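Local atomic coordinates of TRAP dicarboxylate transporter-DctP subunit (Rhodobacter sphaeroides, PDB entry 4PE3), a protein that probably captures a small organic acid, such as a dicarboxylate, in the periplasm and delivers it to a TRAP-type membrane transporter. Residues Asp103-Leu108 / Glu324-Val329; Ala120-Phe125 / Ile147-Pro152. All coordinates share one frame; numbering follows the deposited sequence. Where two conformers were deposited one is given.

Contact 1 (Asp103-Leu108 / Glu324-Val329); sequences DPAFGL and EMAQKV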
# COMPACT_ATOMS: atom_id res chain seq x y z
N ASP A 103 2.49 -1.18 17.41
CA ASP A 103 1.68 -2.39 17.51
C ASP A 103 1.81 -3.15 16.21
O ASP A 103 1.70 -2.55 15.14
CB ASP A 103 0.21 -2.04 17.74
CG ASP A 103 -0.61 -3.24 18.18
OD1 ASP A 103 -0.76 -4.20 17.40
OD2 ASP A 103 -1.14 -3.22 19.31
N PRO A 104 2.07 -4.46 16.28
CA PRO A 104 2.22 -5.18 15.00
C PRO A 104 0.99 -5.09 14.09
O PRO A 104 1.08 -5.33 12.89
CB PRO A 104 2.48 -6.63 15.40
CG PRO A 104 2.61 -6.65 16.90
CD PRO A 104 2.15 -5.34 17.46
N ALA A 105 -0.17 -4.75 14.65
CA ALA A 105 -1.37 -4.57 13.85
C ALA A 105 -1.16 -3.54 12.75
O ALA A 105 -1.75 -3.63 11.67
CB ALA A 105 -2.54 -4.15 14.72
N PHE A 106 -0.35 -2.52 13.03
CA PHE A 106 -0.11 -1.47 12.06
C PHE A 106 0.56 -2.04 10.81
O PHE A 106 0.18 -1.67 9.69
CB PHE A 106 0.73 -0.33 12.66
CG PHE A 106 -0.04 0.59 13.58
CD1 PHE A 106 -0.93 1.52 13.06
CD2 PHE A 106 0.11 0.52 14.96
CE1 PHE A 106 -1.64 2.36 13.90
CE2 PHE A 106 -0.59 1.36 15.79
CZ PHE A 106 -1.46 2.29 15.25
N GLY A 107 1.55 -2.90 11.01
CA GLY A 107 2.26 -3.51 9.89
C GLY A 107 1.34 -4.40 9.08
O GLY A 107 1.37 -4.41 7.84
N LEU A 108 0.53 -5.18 9.79
CA LEU A 108 -0.35 -6.13 9.13
C LEU A 108 -1.45 -5.45 8.31
O LEU A 108 -1.68 -5.79 7.14
CB LEU A 108 -0.95 -7.12 10.14
CG LEU A 108 -1.88 -8.15 9.52
CD1 LEU A 108 -1.14 -9.05 8.53
CD2 LEU A 108 -2.57 -8.99 10.59
N GLU A 324 -3.38 -8.09 20.58
CA GLU A 324 -4.83 -8.17 20.48
C GLU A 324 -5.33 -7.50 19.21
O GLU A 324 -6.18 -8.05 18.51
CB GLU A 324 -5.48 -7.52 21.69
CG GLU A 324 -6.95 -7.87 21.82
CD GLU A 324 -7.49 -7.54 23.19
OE1 GLU A 324 -7.93 -6.38 23.39
OE2 GLU A 324 -7.44 -8.41 24.07
N MSE A 325 -4.82 -6.31 18.91
CA MSE A 325 -5.27 -5.60 17.72
C MSE A 325 -4.84 -6.32 16.44
O MSE A 325 -5.56 -6.27 15.43
CB MSE A 325 -4.75 -4.16 17.71
CG MSE A 325 -5.53 -3.20 18.57
SE MSE A 325 -7.43 -3.27 18.19
CE MSE A 325 -7.49 -2.63 16.42
N ALA A 326 -3.69 -6.97 16.45
CA ALA A 326 -3.28 -7.71 15.25
C ALA A 326 -4.24 -8.86 14.98
O ALA A 326 -4.60 -9.11 13.83
CB ALA A 326 -1.85 -8.21 15.38
N GLN A 327 -4.69 -9.53 16.03
CA GLN A 327 -5.66 -10.59 15.86
C GLN A 327 -6.99 -10.05 15.32
O GLN A 327 -7.62 -10.67 14.45
CB GLN A 327 -5.91 -11.30 17.19
CG GLN A 327 -6.91 -12.42 17.09
CD GLN A 327 -6.37 -13.62 16.34
OE1 GLN A 327 -5.29 -14.13 16.65
NE2 GLN A 327 -7.12 -14.07 15.34
N LYS A 328 -7.38 -8.86 15.78
CA LYS A 328 -8.60 -8.24 15.27
C LYS A 328 -8.46 -7.86 13.79
O LYS A 328 -9.40 -8.03 13.02
CB LYS A 328 -8.94 -7.02 16.10
CG LYS A 328 -10.34 -6.49 15.87
CD LYS A 328 -10.81 -5.66 17.06
CE LYS A 328 -12.25 -5.21 16.92
NZ LYS A 328 -12.50 -3.90 17.56
N VAL A 329 -7.32 -7.30 13.41
CA VAL A 329 -7.06 -7.03 11.99
C VAL A 329 -7.15 -8.34 11.19
O VAL A 329 -7.85 -8.42 10.17
CB VAL A 329 -5.69 -6.36 11.78
CG1 VAL A 329 -5.33 -6.35 10.29
CG2 VAL A 329 -5.67 -4.94 12.38
O HOH W 1 -3.07 -4.67 20.65
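Ala105 and Ala326 meet where two helices, 104-110 and 324-339, start side by side in this two-lobed solute-binding fold, the axes of 104-108 and 324-329 inclined at 25°. Small residues on both sides let the backbones come together: the two CA atoms lie 3.9 Å apart, and Ala105 CB rests 3.5 Å from Ala326 N while also touching the CB of Met325, a selenomethionine. One turn further along, apolar branches continue the tight part. Leu108 and Val329 run past each other in opposite senses, with Leu108 CD2 3.8 Å from Val329 CG1; Trp316 and Val319 of helix 302-320 also lie against Leu108. The side near Asp103 is looser and wetter. This residue is the N-cap of helix 104-110: its CG stands anti to the backbone N (chi1 -166°), which brings OD1 back over the first turn to accept from Ala105 N at 2.9 Å through the anti lone pair, in a nearly straight bond of 165°. Ser323 OG binds the same OD1 and also Ala326 N, so a single hydroxyl joins the cap to the start of the second helix. The Asp103 side chain crosses that of Met325 at about a right angle, OD1 lying 4.0 Å from Met325 CB. Beyond CB the Met325 chain bends and its end leads away from helix 104-110; it also touches Glu137 and Leu138 of helix 131-139. A water donates to Asp103 OD2 at 2.8 Å. Exchanging Asp103 for an alanine would probably leave Ala105 N without its capping acceptor, take one partner from Ser323 OG and rob the water of its carboxylate. That water links the cap residue to the second helix, accepting from Met325 N at 3.0 Å.

Contact 2 (Ala120-Phe125 / Ile147-Pro152); sequences AQMIDF and IGVSTP
Met122 of helix 119-128 reaches over to Val149 on strand 144-150, an edge strand of the five-stranded mixed sheet, so that helix and strand pack in an alpha/beta layer, 120-125 and 147-150 running in nearly opposite directions (162°). Met122, a selenomethionine, has CG anti to its own N (chi1 -175°) and then folds at chi2 and chi3. This bent chain lays SE 3.7 Å from Val149 CG2, keeps CE against the same methyl and brings it to 3.8 Å from Ser150 O and 4.0 Å from Thr151 CB. Val149 takes a less common rotamer, chi1 75°, with CG1 wedged between backbone N and carbonyl carbon; CG2 packs mainly on Met122, while CG1 meets Ile123 CG1 at 3.9 Å and lies 4.2 Å from Met122 SE. The Ile123 part is less certain, since that side chain was modelled in two conformers. Just before Val149, a classic beta bulge opposite Val245 takes in Ile147 and Gly148. On the strand's other face Ser150 points away from the helix, and its OG binds Val243 O. Thr151 meets Met122 CE through CB, while its hydroxyl, OG1, is hydrogen-bonded to Pro241 O.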
# COMPACT_ATOMS: atom_id res chain seq x y z
N ALA A 120 -8.79 -1.62 -5.78
CA ALA A 120 -10.22 -1.58 -5.46
C ALA A 120 -10.58 -2.55 -4.33
O ALA A 120 -11.48 -2.29 -3.54
CB ALA A 120 -11.06 -1.85 -6.69
N GLN A 121 -9.88 -3.68 -4.28
CA GLN A 121 -10.17 -4.67 -3.24
C GLN A 121 -9.82 -4.13 -1.86
O GLN A 121 -10.62 -4.21 -0.92
CB GLN A 121 -9.41 -5.97 -3.49
CG GLN A 121 -9.83 -6.71 -4.75
CD GLN A 121 -9.01 -7.95 -4.99
OE1 GLN A 121 -7.90 -8.11 -4.48
NE2 GLN A 121 -9.55 -8.85 -5.78
N MSE A 122 -8.63 -3.56 -1.73
CA MSE A 122 -8.21 -2.98 -0.45
C MSE A 122 -9.09 -1.80 -0.03
O MSE A 122 -9.47 -1.66 1.14
CB MSE A 122 -6.74 -2.58 -0.53
CG MSE A 122 -6.16 -2.07 0.78
SE MSE A 122 -6.43 -0.19 1.06
CE MSE A 122 -5.04 0.52 -0.06
N ILE A 123 -9.43 -0.97 -1.00
CA ILE A 123 -10.28 0.19 -0.73
C ILE A 123 -11.67 -0.26 -0.26
O ILE A 123 -12.24 0.32 0.66
CB ILE A 123 -10.37 1.10 -1.98
CG1 ILE A 123 -9.08 1.92 -2.12
CG2 ILE A 123 -11.55 2.02 -1.91
CD1 ILE A 123 -8.72 2.30 -3.53
N ASP A 124 -12.21 -1.31 -0.87
CA ASP A 124 -13.50 -1.85 -0.44
C ASP A 124 -13.41 -2.47 0.95
O ASP A 124 -14.32 -2.28 1.77
CB ASP A 124 -14.04 -2.85 -1.46
CG ASP A 124 -15.45 -3.27 -1.14
OD1 ASP A 124 -16.35 -2.43 -1.33
OD2 ASP A 124 -15.66 -4.41 -0.68
N PHE A 125 -12.32 -3.18 1.23
CA PHE A 125 -12.09 -3.68 2.58
C PHE A 125 -12.11 -2.54 3.62
O PHE A 125 -12.76 -2.63 4.68
CB PHE A 125 -10.77 -4.42 2.66
CG PHE A 125 -10.31 -4.71 4.05
CD1 PHE A 125 -10.99 -5.60 4.85
CD2 PHE A 125 -9.17 -4.11 4.55
CE1 PHE A 125 -10.56 -5.87 6.12
CE2 PHE A 125 -8.74 -4.37 5.83
CZ PHE A 125 -9.43 -5.24 6.62
N ILE A 147 -9.43 9.52 8.17
CA ILE A 147 -10.37 10.06 7.18
C ILE A 147 -10.59 9.08 6.03
O ILE A 147 -11.73 8.74 5.72
CB ILE A 147 -9.89 11.41 6.63
CG1 ILE A 147 -9.79 12.42 7.77
CG2 ILE A 147 -10.85 11.93 5.55
CD1 ILE A 147 -8.96 13.64 7.43
N GLY A 148 -9.50 8.62 5.40
CA GLY A 148 -9.63 7.66 4.33
C GLY A 148 -8.29 7.16 3.84
O GLY A 148 -7.23 7.61 4.27
N VAL A 149 -8.36 6.21 2.92
CA VAL A 149 -7.20 5.47 2.49
C VAL A 149 -6.78 5.87 1.08
O VAL A 149 -7.59 6.32 0.26
CB VAL A 149 -7.49 3.92 2.58
CG1 VAL A 149 -8.39 3.46 1.44
CG2 VAL A 149 -6.21 3.16 2.58
N SER A 150 -5.49 5.71 0.80
CA SER A 150 -4.96 5.82 -0.54
C SER A 150 -3.84 4.82 -0.67
O SER A 150 -3.59 4.06 0.24
CB SER A 150 -4.47 7.24 -0.76
OG SER A 150 -3.56 7.63 0.26
N THR A 151 -3.18 4.80 -1.82
CA THR A 151 -2.03 3.92 -2.00
C THR A 151 -1.06 4.46 -3.06
O THR A 151 -1.48 5.07 -4.03
CB THR A 151 -2.51 2.50 -2.39
OG1 THR A 151 -1.39 1.63 -2.57
CG2 THR A 151 -3.30 2.55 -3.67
N PRO A 152 0.23 4.19 -2.89
CA PRO A 152 1.17 4.45 -3.99
C PRO A 152 1.16 3.33 -5.05
O PRO A 152 1.93 3.39 -6.02
CB PRO A 152 2.53 4.48 -3.29
CG PRO A 152 2.34 3.55 -2.13
CD PRO A 152 0.93 3.78 -1.66

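In the fold
From the N terminus the chain first lays down strands 32-37, 65-69 and 91-95 of the five-stranded sheet, then enters helix 104-110, the first half of contact 1, and helix 119-128, the first half of contact 2. Contact 2 closes early, after 21 intervening residues that include helix 131-139, and sets helix 119-128 against edge strand 144-150. The chain next builds the four-stranded sheet, returns through strand 243-248 and the long helix 257-291, and closes contact 1 only at helix 324-339. Contact 2 is thus nested inside the 215-residue loop of contact 1, which ties the C-terminal helix back to this early region. Their centres lie about 17 Å apart.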